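PDB 5NNS: glycosyl hydrolase family 61, 2 protein from Heterobasidion irregulare TC 32-1, which cleaves crystalline and amorphous polysaccharides such as cellulose by copper-dependent oxidation of glycosidic bonds at C1, using a reductant and O2 or H2O2. Local coordinates for residues L155-T160 against Q165-C170; P200-D205 against T216-A221. All blocks are in the same frame, centred on the assembly; numbering follows the deposited sequence.

Interaction 1 of 2, residues L155-T160 against Q165-C170; sequences LLAIHT and QFYPEC
Gln165 meets both His159 and Ala157. Its OE1 lies 3.3 Å from His159 CE1, approaching the imidazole obliquely, with amide and ring planes 85° apart. The same OE1 accepts a 2.8 Å hydrogen bond from Tyr167 OH, whose oxygen stands above the carbonyl plane, so phenol and amide steady each other on one face of the sheet. Ala157 CB is on that face too, at the edge of the Tyr167 ring, 4.1 Å from CE2. On the other face Leu156, with CG anti to the backbone N (chi1 169°), lies alongside Phe166 and sets CD1 over one ring face, 4.0 Å from the ring centroid: a CH-pi contact.

Backbone pairing sets the positions of the strand residues among them. Leu155 with Tyr167 and Ala157 with Gln165 are antiparallel hydrogen-bonded pairs, each joined in both directions: Tyr167 N to Leu155 O (2.8 Å) and Leu155 N to Tyr167 O, then Ala157 N to Gln165 O (2.9 Å) and Gln165 N to Ala157 O. Leu156 with Phe166 between them is a non-hydrogen-bonded pair. Farther out, the His159 ring stacks on His80, a copper ligand, and Cys170 is disulfide-linked to Cys49.

This end of a beta hairpin contributes to the AA9 copper site: Tyr167 stands beside the metal that His1 and His80 hold in the histidine brace, while His159 and Gln165 probably help bind O2, as in related enzymes.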
loop_
_atom_site.group_PDB
_atom_site.type_symbol
_atom_site.label_atom_id
_atom_site.label_comp_id
_atom_site.label_asym_id
_atom_site.label_seq_id
_atom_site.Cartn_x
_atom_site.Cartn_y
_atom_site.Cartn_z
ATOM N N LEU A 155 2.521 4.421 -1.830
ATOM C CA LEU A 155 3.110 5.745 -1.739
ATOM C C LEU A 155 2.465 6.595 -2.803
ATOM O O LEU A 155 2.354 6.171 -3.955
ATOM C CB LEU A 155 4.617 5.679 -1.968
ATOM C CG LEU A 155 5.409 4.762 -1.033
ATOM C CD1 LEU A 155 6.901 4.911 -1.292
ATOM C CD2 LEU A 155 5.107 5.027 0.433
ATOM N N LEU A 156 2.017 7.780 -2.410
ATOM C CA LEU A 156 1.440 8.741 -3.335
ATOM C C LEU A 156 2.379 9.936 -3.348
ATOM O O LEU A 156 2.307 10.788 -2.473
ATOM C CB LEU A 156 0.023 9.133 -2.901
ATOM C CG LEU A 156 -0.643 10.328 -3.597
ATOM C CD1 LEU A 156 -0.559 10.218 -5.112
ATOM C CD2 LEU A 156 -2.086 10.496 -3.135
ATOM N N ALA A 157 3.275 9.961 -4.331
ATOM C CA ALA A 157 4.197 11.071 -4.527
ATOM C C ALA A 157 3.496 12.172 -5.316
ATOM O O ALA A 157 3.008 11.922 -6.415
ATOM C CB ALA A 157 5.449 10.603 -5.257
ATOM N N ILE A 158 3.462 13.380 -4.751
ATOM C CA ILE A 158 2.725 14.521 -5.328
ATOM C C ILE A 158 3.627 15.743 -5.574
ATOM O O ILE A 158 3.183 16.895 -5.515
ATOM C CB ILE A 158 1.497 14.891 -4.453
ATOM C CG1 ILE A 158 1.905 15.307 -3.030
ATOM C CG2 ILE A 158 0.536 13.715 -4.403
ATOM C CD1 ILE A 158 0.742 15.792 -2.186
ATOM N N HIS A 159 4.893 15.456 -5.866
ATOM C CA HIS A 159 5.905 16.462 -6.175
ATOM C C HIS A 159 5.786 17.058 -7.582
ATOM O O HIS A 159 6.363 18.119 -7.836
ATOM C CB HIS A 159 7.318 15.881 -5.992
ATOM C CG HIS A 159 7.585 14.670 -6.830
ATOM N ND1 HIS A 159 7.213 13.401 -6.438
ATOM C CD2 HIS A 159 8.166 14.535 -8.042
ATOM C CE1 HIS A 159 7.561 12.535 -7.373
ATOM N NE2 HIS A 159 8.147 13.198 -8.353
ATOM N N THR A 160 5.088 16.373 -8.493
ATOM C CA THR A 160 4.822 16.906 -9.841
ATOM C C THR A 160 3.413 17.473 -9.907
ATOM O O THR A 160 2.447 16.750 -9.673
ATOM C CB THR A 160 4.973 15.820 -10.918
ATOM O OG1 THR A 160 6.288 15.281 -10.843
ATOM C CG2 THR A 160 4.754 16.379 -12.322
ATOM N N GLN A 165 1.415 10.254 -8.484
ATOM C CA GLN A 165 2.215 9.072 -8.738
ATOM C C GLN A 165 1.935 8.056 -7.637
ATOM O O GLN A 165 2.423 8.197 -6.509
ATOM C CB GLN A 165 3.684 9.441 -8.768
ATOM C CG GLN A 165 4.061 10.292 -9.970
ATOM C CD GLN A 165 5.529 10.665 -9.984
ATOM O OE1 GLN A 165 6.345 10.100 -9.251
ATOM N NE2 GLN A 165 5.871 11.630 -10.820
ATOM N N PHE A 166 1.126 7.056 -7.979
ATOM C CA PHE A 166 0.780 5.965 -7.088
ATOM C C PHE A 166 1.787 4.834 -7.266
ATOM O O PHE A 166 2.049 4.408 -8.394
ATOM C CB PHE A 166 -0.626 5.455 -7.406
ATOM C CG PHE A 166 -1.694 6.500 -7.258
ATOM C CD1 PHE A 166 -2.316 6.702 -6.035
ATOM C CD2 PHE A 166 -2.081 7.288 -8.339
ATOM C CE1 PHE A 166 -3.302 7.670 -5.891
ATOM C CE2 PHE A 166 -3.067 8.247 -8.203
ATOM C CZ PHE A 166 -3.676 8.442 -6.975
ATOM N N TYR A 167 2.355 4.366 -6.156
ATOM C CA TYR A 167 3.305 3.247 -6.157
ATOM C C TYR A 167 2.796 2.169 -5.204
ATOM O O TYR A 167 3.135 2.187 -4.016
ATOM C CB TYR A 167 4.680 3.706 -5.704
ATOM C CG TYR A 167 5.353 4.719 -6.595
ATOM C CD1 TYR A 167 6.087 4.317 -7.705
ATOM C CD2 TYR A 167 5.288 6.078 -6.303
ATOM C CE1 TYR A 167 6.728 5.243 -8.507
ATOM C CE2 TYR A 167 5.920 7.013 -7.099
ATOM C CZ TYR A 167 6.653 6.589 -8.191
ATOM O OH TYR A 167 7.268 7.505 -8.998
ATOM N N PRO A 168 1.961 1.239 -5.713
ATOM C CA PRO A 168 1.390 0.190 -4.877
ATOM C C PRO A 168 2.069 -1.160 -5.045
ATOM O O PRO A 168 2.429 -1.521 -6.157
ATOM C CB PRO A 168 -0.043 0.107 -5.396
ATOM C CG PRO A 168 0.079 0.421 -6.848
ATOM C CD PRO A 168 1.312 1.265 -7.038
ATOM N N GLU A 169 2.243 -1.892 -3.946
ATOM C CA GLU A 169 2.584 -3.320 -3.998
ATOM C C GLU A 169 1.702 -4.102 -3.039
ATOM O O GLU A 169 1.175 -3.542 -2.075
ATOM C CB GLU A 169 4.059 -3.566 -3.675
ATOM C CG GLU A 169 5.005 -3.398 -4.853
ATOM C CD GLU A 169 5.305 -1.952 -5.191
ATOM O OE1 GLU A 169 5.603 -1.166 -4.265
ATOM O OE2 GLU A 169 5.265 -1.601 -6.392
ATOM N N CYS A 170 1.552 -5.397 -3.324
ATOM C CA CYS A 170 0.707 -6.308 -2.543
ATOM C C CYS A 170 1.474 -7.533 -2.080
ATOM O O CYS A 170 2.322 -8.042 -2.806
ATOM C CB CYS A 170 -0.471 -6.771 -3.389
ATOM S SG CYS A 170 -1.688 -5.476 -3.689
#

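Interaction 2 of 2, residues P200-D205 against T216-A221. With NAG (2-acetamido-2-deoxy-beta-D-glucopyranose), chain C; AKR (acrylic acid), chain N.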
loop_
_atom_site.group_PDB
_atom_site.type_symbol
_atom_site.label_atom_id
_atom_site.label_comp_id
_atom_site.label_asym_id
_atom_site.label_seq_id
_atom_site.Cartn_x
_atom_site.Cartn_y
_atom_site.Cartn_z
ATOM N N PRO A 200 -9.023 16.254 -3.546
ATOM C CA PRO A 200 -8.055 17.341 -3.327
ATOM C C PRO A 200 -6.619 16.887 -3.105
ATOM O O PRO A 200 -5.695 17.621 -3.442
ATOM C CB PRO A 200 -8.571 18.043 -2.069
ATOM C CG PRO A 200 -10.007 17.673 -1.978
ATOM C CD PRO A 200 -10.126 16.305 -2.569
ATOM N N GLY A 201 -6.445 15.698 -2.535
ATOM C CA GLY A 201 -5.121 15.124 -2.331
ATOM C C GLY A 201 -4.523 14.389 -3.521
ATOM O O GLY A 201 -3.365 13.980 -3.454
ATOM N N VAL A 202 -5.295 14.222 -4.599
ATOM C CA VAL A 202 -4.867 13.462 -5.785
ATOM C C VAL A 202 -4.478 14.375 -6.943
ATOM O O VAL A 202 -3.434 14.169 -7.557
ATOM C CB VAL A 202 -5.964 12.471 -6.251
ATOM C CG1 VAL A 202 -5.568 11.764 -7.552
ATOM C CG2 VAL A 202 -6.240 11.448 -5.158
ATOM N N ASN A 203 -5.337 15.344 -7.254
ATOM C CA ASN A 203 -5.097 16.318 -8.309
ATOM C C ASN A 203 -4.717 17.621 -7.632
ATOM O O ASN A 203 -5.555 18.477 -7.369
ATOM C CB ASN A 203 -6.353 16.474 -9.176
ATOM C CG ASN A 203 -6.147 17.396 -10.367
ATOM O OD1 ASN A 203 -5.016 17.677 -10.780
ATOM N ND2 ASN A 203 -7.251 17.851 -10.946
ATOM N N ILE A 204 -3.429 17.758 -7.353
ATOM C CA ILE A 204 -2.921 18.832 -6.509
ATOM C C ILE A 204 -1.666 19.425 -7.123
ATOM O O ILE A 204 -0.838 18.713 -7.687
ATOM C CB ILE A 204 -2.650 18.323 -5.066
ATOM C CG1 ILE A 204 -2.283 19.481 -4.125
ATOM C CG2 ILE A 204 -1.570 17.246 -5.035
ATOM C CD1 ILE A 204 -2.461 19.139 -2.663
ATOM N N ASP A 205 -1.559 20.742 -7.037
ATOM C CA ASP A 205 -0.356 21.463 -7.399
ATOM C C ASP A 205 0.097 22.105 -6.104
ATOM O O ASP A 205 -0.428 23.143 -5.711
ATOM C CB ASP A 205 -0.674 22.514 -8.472
ATOM C CG ASP A 205 0.511 23.432 -8.795
ATOM O OD1 ASP A 205 1.679 23.092 -8.493
ATOM O OD2 ASP A 205 0.257 24.504 -9.377
ATOM N N THR A 216 -6.043 16.444 2.988
ATOM C CA THR A 216 -6.953 15.320 3.104
ATOM C C THR A 216 -6.356 14.158 2.325
ATOM O O THR A 216 -6.202 14.228 1.101
ATOM C CB THR A 216 -8.347 15.689 2.563
ATOM O OG1 THR A 216 -8.863 16.773 3.341
ATOM C CG2 THR A 216 -9.323 14.495 2.629
ATOM N N ILE A 217 -5.994 13.104 3.045
ATOM C CA ILE A 217 -5.394 11.943 2.422
ATOM C C ILE A 217 -6.524 11.274 1.641
ATOM O O ILE A 217 -7.615 11.107 2.184
ATOM C CB ILE A 217 -4.771 10.956 3.433
ATOM C CG1 ILE A 217 -3.674 11.642 4.254
ATOM C CG2 ILE A 217 -4.169 9.761 2.691
ATOM C CD1 ILE A 217 -3.271 10.885 5.504
ATOM N N PRO A 218 -6.287 10.925 0.359
ATOM C CA PRO A 218 -7.304 10.209 -0.419
ATOM C C PRO A 218 -7.675 8.862 0.183
ATOM O O PRO A 218 -6.896 8.283 0.940
ATOM C CB PRO A 218 -6.617 9.986 -1.776
ATOM C CG PRO A 218 -5.549 11.018 -1.846
ATOM C CD PRO A 218 -5.080 11.202 -0.448
ATOM N N GLY A 219 -8.851 8.363 -0.184
ATOM C CA GLY A 219 -9.307 7.053 0.256
ATOM C C GLY A 219 -10.085 7.149 1.544
ATOM O O GLY A 219 -10.357 8.256 2.020
ATOM N N PRO A 220 -10.442 5.992 2.130
ATOM C CA PRO A 220 -11.317 5.975 3.306
ATOM C C PRO A 220 -10.603 6.321 4.615
ATOM O O PRO A 220 -9.382 6.505 4.645
ATOM C CB PRO A 220 -11.820 4.525 3.333
ATOM C CG PRO A 220 -10.690 3.742 2.772
ATOM C CD PRO A 220 -10.107 4.625 1.691
ATOM N N ALA A 221 -11.386 6.405 5.688
ATOM C CA ALA A 221 -10.837 6.539 7.034
ATOM C C ALA A 221 -10.082 5.266 7.409
ATOM O O ALA A 221 -10.276 4.203 6.798
ATOM C CB ALA A 221 -11.940 6.820 8.046
HETATM C C1 NAG C . -7.531 22.130 2.434
HETATM C C2 NAG C . -8.019 21.127 1.380
HETATM C C3 NAG C . -8.980 21.759 0.386
HETATM C C4 NAG C . -10.148 22.402 1.119
HETATM C C5 NAG C . -9.606 23.462 2.078
HETATM C C6 NAG C . -10.758 24.054 2.888
HETATM C C7 NAG C . -6.509 19.325 0.644
HETATM C C8 NAG C . -5.349 18.964 -0.237
HETATM N N2 NAG C . -6.910 20.596 0.599
HETATM O O3 NAG C . -9.434 20.755 -0.524
HETATM O O4 NAG C . -11.071 22.996 0.193
HETATM O O5 NAG C . -8.629 22.900 2.971
HETATM O O6 NAG C . -10.251 24.973 3.861
HETATM O O7 NAG C . -7.036 18.490 1.360
HETATM C CA AKR N . -9.120 10.684 6.578
HETATM C CB AKR N . -10.265 11.239 6.945
HETATM C C AKR N . -8.948 10.057 5.244
HETATM O O AKR N . -9.898 10.042 4.432
HETATM O OXT AKR N . -7.848 9.547 4.940
HETATM O O HOH W 1 -7.874 13.828 -1.168
#
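Thr216 faces Gly201 through one water molecule. That water accepts from Gly201 N at 2.7 Å and donates to Thr216 O at 2.8 Å, tying two backbones that make no direct polar bond to each other. With no side chain there, Gly201 CA comes to 3.7 Å from Thr216 O. Thr216 N is used in another way: it donates a nearly straight bond (N-H...O 171°) to O7 of the N-acetylglucosamine at 2.8 Å. The sugar reaches 200-205 as well, its O3 lying 3.2 Å from Pro200 CB and its methyl C8 packing on Ile204 CD1.

At Ile217 the side chain turns away from 200-205, and the backbone O of Ile217 lies 3.2 Å from OXT of the bound acrylic acid. Pro218 swings back and supplies the apolar part of the contact. Its CG presses on Val202 CG2 at 3.4 Å, tighter than usual van der Waals contact, while CB of the same ring touches that methyl more loosely. Val202 presents CG2 because CG1 is anti to the backbone N (chi1 175°), leaving CG2 beside that nitrogen. After Pro218, Gly219 has a positive phi (90°) that suits glycine, and Pro220 O shares Lys108 NZ with Pro218 O near the acrylic acid.

The chemistry is therefore divided: a tight proline-valine contact packs the two loops, while water and the glycan amide satisfy backbone polar groups beside it.

In the fold
Interactions 1 and 2 have centres about 12 Å apart and follow one another along the chain, the hairpin first and the later loops second. They touch on the face of the hairpin that carries Leu156 and Phe166. Leu156 CD2 is 3.7 Å from both Gly201 O and Pro218 CG, and Phe166 CZ packs on Val202 CG1 at 3.9 Å, so the loop pair covers that side of the sheet. The opposite face carries Tyr167, whose side chain is about 3 Å from the copper. The Val202 side chain is about 10 Å from that of Gln165, which probably binds O2, and 200-205 ends at Asp205, a residue that binds the glucan chain.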